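Local coordinates for protein flavin-containing monooxygenase (Allium sativum, PDB 6WPU) that probably catalyses the flavin-dependent S-oxygenation of S-allyl-L-cysteine, using a bound flavin-adenine dinucleotide as its cofactor, at residues G307-D312 with L332-I337; L303-I308 with P326-S331. All coordinates share one frame; numbering follows the deposited sequence.

Contact 1: residues G307-D312 with L332-I337; sequences GIVTVD and LSFVGI. With SO4 (sulfate ion), chain E.
Val309 packs against Leu332 and Phe334, two residues of strand 332-334, an edge strand of the five-stranded parallel sheet in what is probably the Rossmann-type FAD-binding fold of this monooxygenase. The contact is small and made by side chains alone: 85 Å² is buried over both segments, no hydrogen bond crosses between them, and the nearest CA pair, Val309 CA to Leu332 CA, is 10.2 Å apart.

The apolar contact divides between the two methyls of Val309. With CG1 anti to the backbone N (chi1 176°), that methyl approaches the Phe334 ring obliquely and stops 4.2 Å from CZ. The other methyl, CG2, faces Leu332 at 4.4 Å from CD2, the branch anti to CA, which carries it out toward Val309. Val309 thus straddles the two residues, whose CB atoms both point toward it, whereas Ser333 between them packs on Ile354 of helix 343-358. Around the ring, Phe300 adds an edge-to-face partner, and the Phe334 side chain lies about 10 Å from the bound FAD.

Polar interactions serve each segment separately. Strand 332-334 bonds through Ser333 to Val176 and Val178 of the neighbouring sheet strand; on the other segment, Thr310 pairs with Gly317 in a small antiparallel sheet, and Asp312 OD2 forms a salt bridge with Lys388 NZ.

Within these two segments the sulfate, probably from the crystallisation liquor, meets Gly307; its stronger bonds come from Thr305 N and Asn306 N. Gly307 N donates to its O4 over 3.4 Å, a weak bond despite an N-H...O angle of 165°.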
loop_
_atom_site.group_PDB
_atom_site.type_symbol
_atom_site.label_atom_id
_atom_site.label_comp_id
_atom_site.label_asym_id
_atom_site.label_seq_id
_atom_site.Cartn_x
_atom_site.Cartn_y
_atom_site.Cartn_z
ATOM N N GLY A 307 4.829 22.931 7.929
ATOM C CA GLY A 307 3.451 22.974 7.493
ATOM C C GLY A 307 3.241 22.970 5.995
ATOM O O GLY A 307 2.083 22.928 5.554
ATOM N N ILE A 308 4.315 23.011 5.198
ATOM C CA ILE A 308 4.172 22.984 3.745
ATOM C C ILE A 308 3.503 21.690 3.297
ATOM O O ILE A 308 2.681 21.684 2.373
ATOM C CB ILE A 308 5.545 23.178 3.069
ATOM C CG1 ILE A 308 6.038 24.607 3.274
ATOM C CG2 ILE A 308 5.470 22.863 1.572
ATOM C CD1 ILE A 308 7.439 24.823 2.754
ATOM N N VAL A 309 3.854 20.572 3.924
ATOM C CA VAL A 309 3.194 19.300 3.670
ATOM C C VAL A 309 2.404 18.934 4.916
ATOM O O VAL A 309 2.976 18.836 6.010
ATOM C CB VAL A 309 4.192 18.189 3.313
ATOM C CG1 VAL A 309 3.455 16.856 3.150
ATOM C CG2 VAL A 309 4.957 18.544 2.046
ATOM N N THR A 310 1.096 18.739 4.756
ATOM C CA THR A 310 0.245 18.233 5.828
ATOM C C THR A 310 -0.448 16.948 5.397
ATOM O O THR A 310 -0.511 16.609 4.210
ATOM C CB THR A 310 -0.831 19.247 6.253
ATOM O OG1 THR A 310 -1.671 19.544 5.134
ATOM C CG2 THR A 310 -0.217 20.533 6.796
ATOM N N VAL A 311 -0.969 16.236 6.395
ATOM C CA VAL A 311 -1.840 15.080 6.198
ATOM C C VAL A 311 -3.160 15.416 6.864
ATOM O O VAL A 311 -3.190 15.694 8.068
ATOM C CB VAL A 311 -1.238 13.794 6.789
ATOM C CG1 VAL A 311 -2.233 12.632 6.698
ATOM C CG2 VAL A 311 0.051 13.446 6.081
ATOM N N ASP A 312 -4.244 15.422 6.088
ATOM C CA ASP A 312 -5.558 15.816 6.593
ATOM C C ASP A 312 -6.595 14.862 6.022
ATOM O O ASP A 312 -6.942 14.965 4.841
ATOM C CB ASP A 312 -5.882 17.262 6.216
ATOM C CG ASP A 312 -7.298 17.681 6.629
ATOM O OD1 ASP A 312 -7.831 17.131 7.626
ATOM O OD2 ASP A 312 -7.874 18.565 5.946
ATOM N N LEU A 332 12.137 17.523 -2.568
ATOM C CA LEU A 332 11.380 16.586 -1.750
ATOM C C LEU A 332 10.316 15.950 -2.631
ATOM O O LEU A 332 9.636 16.651 -3.388
ATOM C CB LEU A 332 10.764 17.278 -0.529
ATOM C CG LEU A 332 9.933 16.362 0.382
ATOM C CD1 LEU A 332 10.822 15.339 1.101
ATOM C CD2 LEU A 332 9.134 17.181 1.378
ATOM N N SER A 333 10.198 14.625 -2.558
ATOM C CA SER A 333 9.199 13.902 -3.335
ATOM C C SER A 333 8.752 12.655 -2.575
ATOM O O SER A 333 9.419 12.196 -1.635
ATOM C CB SER A 333 9.748 13.524 -4.709
ATOM O OG SER A 333 10.862 12.662 -4.570
ATOM N N PHE A 334 7.609 12.108 -2.999
ATOM C CA PHE A 334 7.005 10.932 -2.372
ATOM C C PHE A 334 6.734 9.875 -3.430
ATOM O O PHE A 334 6.135 10.181 -4.467
ATOM C CB PHE A 334 5.684 11.285 -1.663
ATOM C CG PHE A 334 5.840 12.222 -0.497
ATOM C CD1 PHE A 334 6.028 13.580 -0.707
ATOM C CD2 PHE A 334 5.785 11.744 0.804
ATOM C CE1 PHE A 334 6.175 14.454 0.366
ATOM C CE2 PHE A 334 5.923 12.609 1.890
ATOM C CZ PHE A 334 6.121 13.967 1.666
ATOM N N VAL A 335 7.145 8.630 -3.164
ATOM C CA VAL A 335 6.848 7.509 -4.056
ATOM C C VAL A 335 5.841 6.587 -3.367
ATOM O O VAL A 335 6.018 6.217 -2.201
ATOM C CB VAL A 335 8.120 6.741 -4.462
ATOM C CG1 VAL A 335 7.759 5.490 -5.273
ATOM C CG2 VAL A 335 9.020 7.620 -5.313
ATOM N N GLY A 336 4.778 6.232 -4.083
ATOM C CA GLY A 336 3.837 5.243 -3.588
ATOM C C GLY A 336 2.681 5.783 -2.770
ATOM O O GLY A 336 2.047 5.009 -2.045
ATOM N N ILE A 337 2.403 7.089 -2.848
ATOM C CA ILE A 337 1.219 7.645 -2.186
ATOM C C ILE A 337 -0.088 7.057 -2.724
ATOM O O ILE A 337 -0.964 6.723 -1.915
ATOM C CB ILE A 337 1.235 9.184 -2.273
ATOM C CG1 ILE A 337 2.422 9.790 -1.494
ATOM C CG2 ILE A 337 -0.085 9.761 -1.791
ATOM C CD1 ILE A 337 2.401 9.520 -0.028
HETATM S S SO4 E . 6.222 20.350 10.629
HETATM O O1 SO4 E . 5.078 21.037 11.231
HETATM O O2 SO4 E . 6.478 19.125 11.395
HETATM O O3 SO4 E . 7.410 21.219 10.660
HETATM O O4 SO4 E . 5.900 20.012 9.239
#

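Contact 2: residues L303-I308 with P326-S331; sequences LNTNGI and PLLAPS. With SO4 (sulfate ion), chain E.
A type I' beta turn, Thr305 to Ile308, meets the loop 326-331 through Thr305 and Ile308 on one side and Leu327 and Leu328 on the other. Ile308 and Leu328 reach toward each other tip to tip: Ile308 CG2, anti to its own backbone N, is 3.8 Å from Leu328 CD1, while Ile308 CD1 lies 3.9 Å from Leu328 CD2. The same Leu328 CD1 meets Thr305 CG2 at 4.0 Å, the two side chains crossing at a slant. Ile308 CG2 also approaches Leu327 CB at 4.1 Å. Replacing Leu328 with an alanine would probably open a gap between the turn and the loop 326-331 and leave the methyls of Thr305 and Ile308 without their main partner in this loop.

The turn closes through Ile308 N to Thr305 O at 3.2 Å, with Gly307 at a position whose backbone angles would jam a CB against the preceding carbonyl. It leads into strand 310-312, and the opposing loop, which has a cis peptide before Pro330, leads into strand 332-334. Thr305 OG1 accepts from Val309 N. Backbone amides grip the sulfate: Thr305 N to O4 at 3.1 Å (159°), and Asn306 N to O3 at 2.9 Å, a more bent bond (140°).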
loop_
_atom_site.group_PDB
_atom_site.type_symbol
_atom_site.label_atom_id
_atom_site.label_comp_id
_atom_site.label_asym_id
_atom_site.label_seq_id
_atom_site.Cartn_x
_atom_site.Cartn_y
_atom_site.Cartn_z
ATOM N N LEU A 303 9.033 13.892 9.296
ATOM C CA LEU A 303 9.125 14.864 8.218
ATOM C C LEU A 303 8.755 16.254 8.727
ATOM O O LEU A 303 7.625 16.477 9.173
ATOM C CB LEU A 303 8.227 14.443 7.058
ATOM C CG LEU A 303 8.326 15.343 5.832
ATOM C CD1 LEU A 303 9.792 15.499 5.391
ATOM C CD2 LEU A 303 7.453 14.783 4.720
ATOM N N ASN A 304 9.704 17.189 8.647
ATOM C CA ASN A 304 9.506 18.564 9.103
ATOM C C ASN A 304 9.568 19.501 7.903
ATOM O O ASN A 304 10.648 19.751 7.362
ATOM C CB ASN A 304 10.540 18.940 10.161
ATOM C CG ASN A 304 10.479 18.013 11.379
ATOM O OD1 ASN A 304 11.473 17.392 11.756
ATOM N ND2 ASN A 304 9.298 17.894 11.976
ATOM N N THR A 305 8.405 20.022 7.499
ATOM C CA THR A 305 8.282 20.929 6.362
ATOM C C THR A 305 7.722 22.294 6.753
ATOM O O THR A 305 7.402 23.089 5.864
ATOM C CB THR A 305 7.395 20.304 5.281
ATOM O OG1 THR A 305 6.069 20.089 5.802
ATOM C CG2 THR A 305 7.976 18.972 4.832
ATOM N N ASN A 306 7.587 22.582 8.053
ATOM C CA ASN A 306 7.001 23.838 8.541
ATOM C C ASN A 306 5.571 24.032 8.037
ATOM O O ASN A 306 5.142 25.152 7.742
ATOM C CB ASN A 306 7.868 25.039 8.168
ATOM C CG ASN A 306 8.888 25.357 9.223
ATOM O OD1 ASN A 306 9.987 24.803 9.224
ATOM N ND2 ASN A 306 8.530 26.251 10.140
ATOM N N GLY A 307 4.829 22.931 7.929
ATOM C CA GLY A 307 3.451 22.974 7.493
ATOM C C GLY A 307 3.241 22.970 5.995
ATOM O O GLY A 307 2.083 22.928 5.554
ATOM N N ILE A 308 4.315 23.011 5.198
ATOM C CA ILE A 308 4.172 22.984 3.745
ATOM C C ILE A 308 3.503 21.690 3.297
ATOM O O ILE A 308 2.681 21.684 2.373
ATOM C CB ILE A 308 5.545 23.178 3.069
ATOM C CG1 ILE A 308 6.038 24.607 3.274
ATOM C CG2 ILE A 308 5.470 22.863 1.572
ATOM C CD1 ILE A 308 7.439 24.823 2.754
ATOM N N PRO A 326 4.693 21.376 -4.209
ATOM C CA PRO A 326 5.063 22.449 -5.149
ATOM C C PRO A 326 6.127 23.390 -4.614
ATOM O O PRO A 326 7.059 23.728 -5.350
ATOM C CB PRO A 326 3.733 23.171 -5.393
ATOM C CG PRO A 326 2.688 22.096 -5.186
ATOM C CD PRO A 326 3.228 21.263 -4.046
ATOM N N LEU A 327 6.038 23.792 -3.344
ATOM C CA LEU A 327 7.008 24.739 -2.806
ATOM C C LEU A 327 8.380 24.118 -2.574
ATOM O O LEU A 327 9.359 24.855 -2.490
ATOM C CB LEU A 327 6.489 25.340 -1.502
ATOM C CG LEU A 327 5.334 26.311 -1.717
ATOM C CD1 LEU A 327 4.874 26.928 -0.403
ATOM C CD2 LEU A 327 5.751 27.376 -2.727
ATOM N N LEU A 328 8.476 22.794 -2.474
ATOM C CA LEU A 328 9.725 22.120 -2.149
ATOM C C LEU A 328 10.218 21.222 -3.277
ATOM O O LEU A 328 11.133 20.425 -3.061
ATOM C CB LEU A 328 9.559 21.292 -0.871
ATOM C CG LEU A 328 9.137 22.033 0.395
ATOM C CD1 LEU A 328 8.779 21.035 1.490
ATOM C CD2 LEU A 328 10.258 22.945 0.841
ATOM N N ALA A 329 9.631 21.323 -4.463
ATOM C CA ALA A 329 9.981 20.450 -5.576
ATOM C C ALA A 329 11.187 21.011 -6.317
ATOM O O ALA A 329 11.294 22.229 -6.479
ATOM C CB ALA A 329 8.811 20.317 -6.549
ATOM N N PRO A 330 12.099 20.153 -6.809
ATOM C CA PRO A 330 12.043 18.689 -6.729
ATOM C C PRO A 330 12.846 18.061 -5.584
ATOM O O PRO A 330 13.011 16.842 -5.571
ATOM C CB PRO A 330 12.649 18.265 -8.056
ATOM C CG PRO A 330 13.760 19.320 -8.275
ATOM C CD PRO A 330 13.184 20.613 -7.710
ATOM N N SER A 331 13.348 18.872 -4.648
ATOM C CA SER A 331 14.219 18.334 -3.608
ATOM C C SER A 331 13.461 17.452 -2.609
ATOM O O SER A 331 14.082 16.685 -1.865
ATOM C CB SER A 331 14.948 19.491 -2.899
ATOM O OG SER A 331 14.089 20.217 -2.038
HETATM S S SO4 E . 6.222 20.350 10.629
HETATM O O1 SO4 E . 5.078 21.037 11.231
HETATM O O2 SO4 E . 6.478 19.125 11.395
HETATM O O3 SO4 E . 7.410 21.219 10.660
HETATM O O4 SO4 E . 5.900 20.012 9.239
#

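How the contacts relate
Contact 1 is the more buried: Leu332 and Phe334 are buried and Val309 partly exposed, whereas in contact 2, nearer the surface, Leu328 alone of four touching residues is buried and Leu327 is exposed. Their centres lie about 15 and 23 Å from the chain centre. Both start from the same piece of chain, sharing Gly307 and Ile308. Contact 1 sets the residue after the turn against an edge strand of the sheet, contact 2 the turn itself against the loop preceding that strand. Both crossings are apolar, contact 2 burying more area (182 Å²), while the sulfate binds along the turn's backbone. Thr305 CG2 to Leu332 CD2 at 4.1 Å connects them, beside a tight approach of Leu303 CD2 to Phe334 CZ.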